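Local coordinates for protein similarities with probable monooxygenase (Photorhabdus luminescens, PDB 4HB9) that binds flavin-adenine dinucleotide and probably works as a flavin-dependent monooxygenase of the aromatic ring hydroxylase type, at residues A36-N48 and S223-A235. Residues are numbered along the deposited sequence; the frame is centred on the assembly and turned at random. Where two conformers were deposited one is given.
Sequences ASSILPGYGIHIN and SMWRAPVNIHVEA. With FAD (flavin-adenine dinucleotide), chain B.
Ile-39 meets the turn after strand 218-228 with both branches: CG2 packs on Ile-231 CD1, while Ile-39 CD1 reaches the ring edge of His-232, whose NE2 is hydrogen-bonded to Glu-292. Next, the Leu-40 amide gives its hydrogen to Ile-231 O (N to O 2.7 Å), arriving in the carbonyl plane. The Leu-40 side chain dips into the bend beyond: CG lies 3.4 Å from Val-233 O, CD1 faces Val-233 CG2 and Pro-228, and CD2 turns to Ala-235 CB. Pro-41 O rests against the Pro-228 ring. Gly-42 O closes on Ala-227 CB and also accepts from Arg-189, whose NH1 reaches Pro-228 O as well.

At Tyr-43 the flavin comes in. Tyr-43 CG sits between backbone N and carbonyl carbon (chi1 61°), turning the ring away from strand 218-228 so that one face covers the dimethylbenzene end of FAD, Tyr-43 CD2 3.3 Å from FAD C7. Tyr-43 CB is left over the six-membered ring of Trp-225, 3.5 Å from its centroid, a CH-pi contact. Gly-44 continues along the same indole face, its CA above the five-membered ring. His-46 completes the run: NE2 donates a hydrogen bond to Met-224 O at 2.7 Å, nearly in line with the carbonyl and within the imidazole plane but bent at the hydrogen (144°), and indole and imidazole make an offset edge-to-face pair, Trp-225 giving the edge, planes at 75°. The His-46 backbone N meanwhile donates to FAD O4 (2.8 Å), and His-46 O receives a weak hydrogen bond from FAD N3. Here strand 44-47, at the edge of a three-stranded antiparallel sheet, joins strand 218-228 of the large mixed sheet beside the isoalloxazine, a junction consistent with the flavin pocket of aromatic hydroxylase-like monooxygenases.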
# COMPACT_ATOMS: atom_id res chain seq x y z
N ALA A 36 6.67 18.94 2.45
CA ALA A 36 7.75 18.52 1.57
C ALA A 36 8.47 17.40 2.28
O ALA A 36 8.88 17.54 3.44
CB ALA A 36 8.69 19.68 1.30
N SER A 37 8.62 16.26 1.62
CA SER A 37 9.35 15.16 2.22
C SER A 37 10.82 15.35 1.93
O SER A 37 11.18 16.08 1.00
CB SER A 37 8.85 13.82 1.68
OG SER A 37 9.28 12.77 2.53
N SER A 38 11.68 14.72 2.73
CA SER A 38 13.12 14.73 2.47
C SER A 38 13.50 13.62 1.49
O SER A 38 14.33 13.82 0.59
CB SER A 38 13.91 14.54 3.78
OG SER A 38 14.19 15.80 4.37
N ILE A 39 12.87 12.46 1.67
CA ILE A 39 13.16 11.29 0.88
C ILE A 39 11.89 10.89 0.14
O ILE A 39 10.80 10.98 0.68
CB ILE A 39 13.60 10.12 1.79
CG1 ILE A 39 14.62 10.58 2.84
CG2 ILE A 39 14.17 8.98 0.97
CD1 ILE A 39 15.92 11.10 2.27
N LEU A 40 12.04 10.46 -1.10
CA LEU A 40 10.89 9.96 -1.85
C LEU A 40 10.76 8.46 -1.61
O LEU A 40 11.76 7.79 -1.40
CB LEU A 40 11.07 10.24 -3.33
CG LEU A 40 11.34 11.69 -3.73
CD1 LEU A 40 11.55 11.74 -5.22
CD2 LEU A 40 10.23 12.63 -3.27
N PRO A 41 9.53 7.93 -1.64
CA PRO A 41 9.41 6.48 -1.71
C PRO A 41 10.07 5.93 -3.00
O PRO A 41 9.99 6.56 -4.05
CB PRO A 41 7.89 6.25 -1.75
CG PRO A 41 7.35 7.51 -2.33
CD PRO A 41 8.21 8.59 -1.75
N GLY A 42 10.67 4.76 -2.91
CA GLY A 42 11.42 4.18 -4.02
C GLY A 42 10.66 3.20 -4.87
O GLY A 42 11.24 2.57 -5.78
N TYR A 43 9.37 3.04 -4.60
CA TYR A 43 8.61 1.98 -5.22
C TYR A 43 7.42 2.44 -6.02
O TYR A 43 7.00 3.60 -5.97
CB TYR A 43 8.20 0.95 -4.18
CG TYR A 43 7.31 1.49 -3.05
CD1 TYR A 43 7.88 2.06 -1.91
CD2 TYR A 43 5.94 1.41 -3.13
CE1 TYR A 43 7.09 2.55 -0.87
CE2 TYR A 43 5.13 1.88 -2.09
CZ TYR A 43 5.71 2.43 -0.97
OH TYR A 43 4.91 2.88 0.03
N GLY A 44 6.88 1.49 -6.77
CA GLY A 44 5.71 1.67 -7.59
C GLY A 44 4.48 1.00 -7.02
O GLY A 44 4.54 0.17 -6.14
N ILE A 45 3.33 1.41 -7.51
CA ILE A 45 2.05 0.83 -7.11
C ILE A 45 1.35 0.39 -8.39
O ILE A 45 1.38 1.09 -9.39
CB ILE A 45 1.24 1.86 -6.32
CG1 ILE A 45 1.84 1.96 -4.92
CG2 ILE A 45 -0.25 1.47 -6.20
CD1 ILE A 45 1.54 3.25 -4.26
N HIS A 46 0.76 -0.79 -8.37
CA HIS A 46 -0.05 -1.28 -9.46
C HIS A 46 -1.50 -1.09 -9.09
O HIS A 46 -1.93 -1.59 -8.07
CB HIS A 46 0.23 -2.75 -9.69
CG HIS A 46 1.62 -3.01 -10.17
ND1 HIS A 46 2.12 -4.28 -10.35
CD2 HIS A 46 2.60 -2.15 -10.55
CE1 HIS A 46 3.36 -4.19 -10.80
NE2 HIS A 46 3.68 -2.91 -10.93
N ILE A 47 -2.22 -0.35 -9.91
CA ILE A 47 -3.62 -0.05 -9.67
C ILE A 47 -4.52 -1.04 -10.41
O ILE A 47 -4.37 -1.27 -11.63
CB ILE A 47 -3.92 1.42 -10.06
CG1 ILE A 47 -3.12 2.38 -9.18
CG2 ILE A 47 -5.42 1.71 -10.03
CD1 ILE A 47 -3.46 2.36 -7.71
N ASN A 48 -5.44 -1.65 -9.68
CA ASN A 48 -6.36 -2.60 -10.30
C ASN A 48 -7.72 -1.96 -10.52
O ASN A 48 -7.86 -0.75 -10.38
CB ASN A 48 -6.43 -3.88 -9.46
CG ASN A 48 -7.13 -3.67 -8.12
OD1 ASN A 48 -7.84 -2.71 -7.90
ND2 ASN A 48 -6.89 -4.58 -7.23
N SER A 223 8.74 -8.57 -11.15
CA SER A 223 7.79 -7.72 -11.87
C SER A 223 8.43 -6.40 -12.17
O SER A 223 9.67 -6.33 -12.22
CB SER A 223 6.50 -7.56 -11.05
OG SER A 223 5.49 -6.91 -11.83
N MSE A 224 7.63 -5.35 -12.37
CA MSE A 224 8.17 -4.04 -12.71
C MSE A 224 7.50 -2.93 -11.97
O MSE A 224 6.30 -3.00 -11.67
CB MSE A 224 8.00 -3.82 -14.22
CG MSE A 224 9.20 -4.46 -14.94
SE MSE A 224 9.17 -4.09 -16.87
CE MSE A 224 9.32 -2.14 -16.77
N TRP A 225 8.27 -1.91 -11.64
CA TRP A 225 7.76 -0.68 -11.06
C TRP A 225 8.17 0.52 -11.91
O TRP A 225 9.24 0.54 -12.50
CB TRP A 225 8.37 -0.42 -9.70
CG TRP A 225 7.86 -1.22 -8.54
CD1 TRP A 225 6.64 -1.80 -8.40
CD2 TRP A 225 8.57 -1.45 -7.32
NE1 TRP A 225 6.57 -2.42 -7.16
CE2 TRP A 225 7.75 -2.22 -6.49
CE3 TRP A 225 9.85 -1.11 -6.87
CZ2 TRP A 225 8.16 -2.64 -5.22
CZ3 TRP A 225 10.24 -1.51 -5.59
CH2 TRP A 225 9.40 -2.26 -4.80
N ARG A 226 7.34 1.55 -11.88
CA ARG A 226 7.78 2.88 -12.21
C ARG A 226 8.17 3.56 -10.90
O ARG A 226 7.44 3.50 -9.92
CB ARG A 226 6.69 3.60 -13.00
CG ARG A 226 6.73 3.05 -14.42
CD ARG A 226 5.84 3.74 -15.36
NE ARG A 226 6.18 5.14 -15.58
CZ ARG A 226 7.02 5.59 -16.52
NH1 ARG A 226 7.71 4.73 -17.27
NH2 ARG A 226 7.19 6.90 -16.67
N ALA A 227 9.36 4.13 -10.85
CA ALA A 227 9.90 4.66 -9.61
C ALA A 227 10.97 5.70 -9.87
O ALA A 227 11.55 5.74 -10.94
CB ALA A 227 10.47 3.52 -8.78
N PRO A 228 11.26 6.54 -8.89
CA PRO A 228 12.28 7.55 -9.08
C PRO A 228 13.72 6.99 -9.07
O PRO A 228 14.07 6.13 -8.28
CB PRO A 228 12.04 8.53 -7.93
CG PRO A 228 11.23 7.80 -6.93
CD PRO A 228 10.60 6.62 -7.57
N VAL A 229 14.54 7.51 -9.97
CA VAL A 229 15.95 7.14 -10.07
C VAL A 229 16.66 7.57 -8.79
O VAL A 229 17.37 6.78 -8.19
CB VAL A 229 16.62 7.80 -11.29
CG1 VAL A 229 18.14 7.58 -11.29
CG2 VAL A 229 16.01 7.26 -12.56
N ASN A 230 16.42 8.80 -8.36
CA ASN A 230 17.09 9.37 -7.20
C ASN A 230 16.04 9.75 -6.18
O ASN A 230 15.27 10.66 -6.41
CB ASN A 230 17.90 10.61 -7.61
CG ASN A 230 18.70 11.21 -6.46
OD1 ASN A 230 18.54 10.83 -5.30
ND2 ASN A 230 19.60 12.15 -6.78
N ILE A 231 16.00 9.05 -5.05
CA ILE A 231 14.97 9.32 -4.04
C ILE A 231 15.25 10.58 -3.20
O ILE A 231 14.44 10.95 -2.34
CB ILE A 231 14.73 8.11 -3.11
CG1 ILE A 231 15.99 7.76 -2.31
CG2 ILE A 231 14.28 6.91 -3.94
CD1 ILE A 231 15.75 6.70 -1.27
N HIS A 232 16.38 11.25 -3.47
CA HIS A 232 16.81 12.40 -2.66
C HIS A 232 16.59 13.73 -3.34
O HIS A 232 17.31 14.68 -3.06
CB HIS A 232 18.30 12.28 -2.33
CG HIS A 232 18.65 11.01 -1.63
ND1 HIS A 232 18.25 10.75 -0.34
CD2 HIS A 232 19.32 9.92 -2.05
CE1 HIS A 232 18.66 9.54 0.01
NE2 HIS A 232 19.33 9.02 -1.00
N VAL A 233 15.60 13.82 -4.22
CA VAL A 233 15.24 15.08 -4.86
C VAL A 233 13.81 15.45 -4.46
O VAL A 233 13.08 14.62 -3.89
CB VAL A 233 15.36 15.03 -6.39
CG1 VAL A 233 16.76 14.61 -6.80
CG2 VAL A 233 14.34 14.07 -7.00
N GLU A 234 13.43 16.70 -4.72
CA GLU A 234 12.05 17.15 -4.54
C GLU A 234 11.14 16.34 -5.45
O GLU A 234 11.49 16.09 -6.61
CB GLU A 234 11.93 18.64 -4.90
CG GLU A 234 12.70 19.60 -3.99
CD GLU A 234 12.77 21.02 -4.55
OE1 GLU A 234 11.88 21.42 -5.32
OE2 GLU A 234 13.74 21.73 -4.20
N ALA A 235 9.98 15.96 -4.93
CA ALA A 235 8.96 15.21 -5.66
C ALA A 235 8.70 15.72 -7.07
O ALA A 235 8.70 14.94 -8.02
CB ALA A 235 7.66 15.18 -4.87
PA FAD B . -0.59 5.19 3.95
O1A FAD B . -0.67 5.43 2.47
O2A FAD B . 0.56 4.54 4.65
O5B FAD B . -0.92 6.57 4.69
C5B FAD B . -0.91 6.69 6.10
C4B FAD B . -0.70 8.17 6.37
O4B FAD B . -0.97 8.43 7.76
C3B FAD B . 0.74 8.65 6.07
O3B FAD B . 0.74 9.87 5.34
C2B FAD B . 1.31 8.82 7.46
O2B FAD B . 2.34 9.78 7.58
C1B FAD B . 0.06 9.25 8.25
N9A FAD B . 0.11 9.05 9.70
C8A FAD B . 0.51 7.94 10.37
N7A FAD B . 0.35 8.10 11.71
C5A FAD B . -0.16 9.34 11.89
C6A FAD B . -0.55 10.13 13.07
N6A FAD B . -0.37 9.56 14.28
N1A FAD B . -1.01 11.38 12.88
C2A FAD B . -1.17 11.89 11.63
N3A FAD B . -0.85 11.23 10.51
C4A FAD B . -0.34 9.96 10.58
N1 FAD B . -0.51 -1.57 -2.90
C2 FAD B . -1.15 -1.89 -4.05
O2 FAD B . -2.43 -1.90 -4.11
N3 FAD B . -0.45 -2.18 -5.16
C4 FAD B . 0.88 -2.25 -5.22
O4 FAD B . 1.46 -2.54 -6.30
C4X FAD B . 1.65 -1.96 -4.00
N5 FAD B . 3.01 -1.99 -3.98
C5X FAD B . 3.67 -1.72 -2.82
C6 FAD B . 5.06 -1.77 -2.77
C7 FAD B . 5.75 -1.49 -1.59
C7M FAD B . 7.27 -1.55 -1.54
C8 FAD B . 5.01 -1.15 -0.37
C8M FAD B . 5.73 -0.84 0.92
C9 FAD B . 3.62 -1.10 -0.41
C9A FAD B . 2.91 -1.37 -1.58
N10 FAD B . 1.50 -1.32 -1.62
C10 FAD B . 0.84 -1.62 -2.81
C1' FAD B . 0.68 -1.03 -0.42
C2' FAD B . 0.28 0.44 -0.31
O2' FAD B . 1.40 1.29 -0.48
C3' FAD B . -0.35 0.68 1.06
O3' FAD B . -1.23 -0.40 1.35
C4' FAD B . -1.14 1.98 1.07
O4' FAD B . -0.21 3.05 1.21
C5' FAD B . -2.13 2.05 2.20
O5' FAD B . -2.79 3.29 2.10
P FAD B . -3.20 4.04 3.47
O1P FAD B . -3.78 5.35 3.02
O2P FAD B . -4.00 3.09 4.32
O3P FAD B . -1.86 4.28 4.33
O HOH W 1 9.55 16.35 -1.98
O HOH W 2 12.58 14.64 -1.38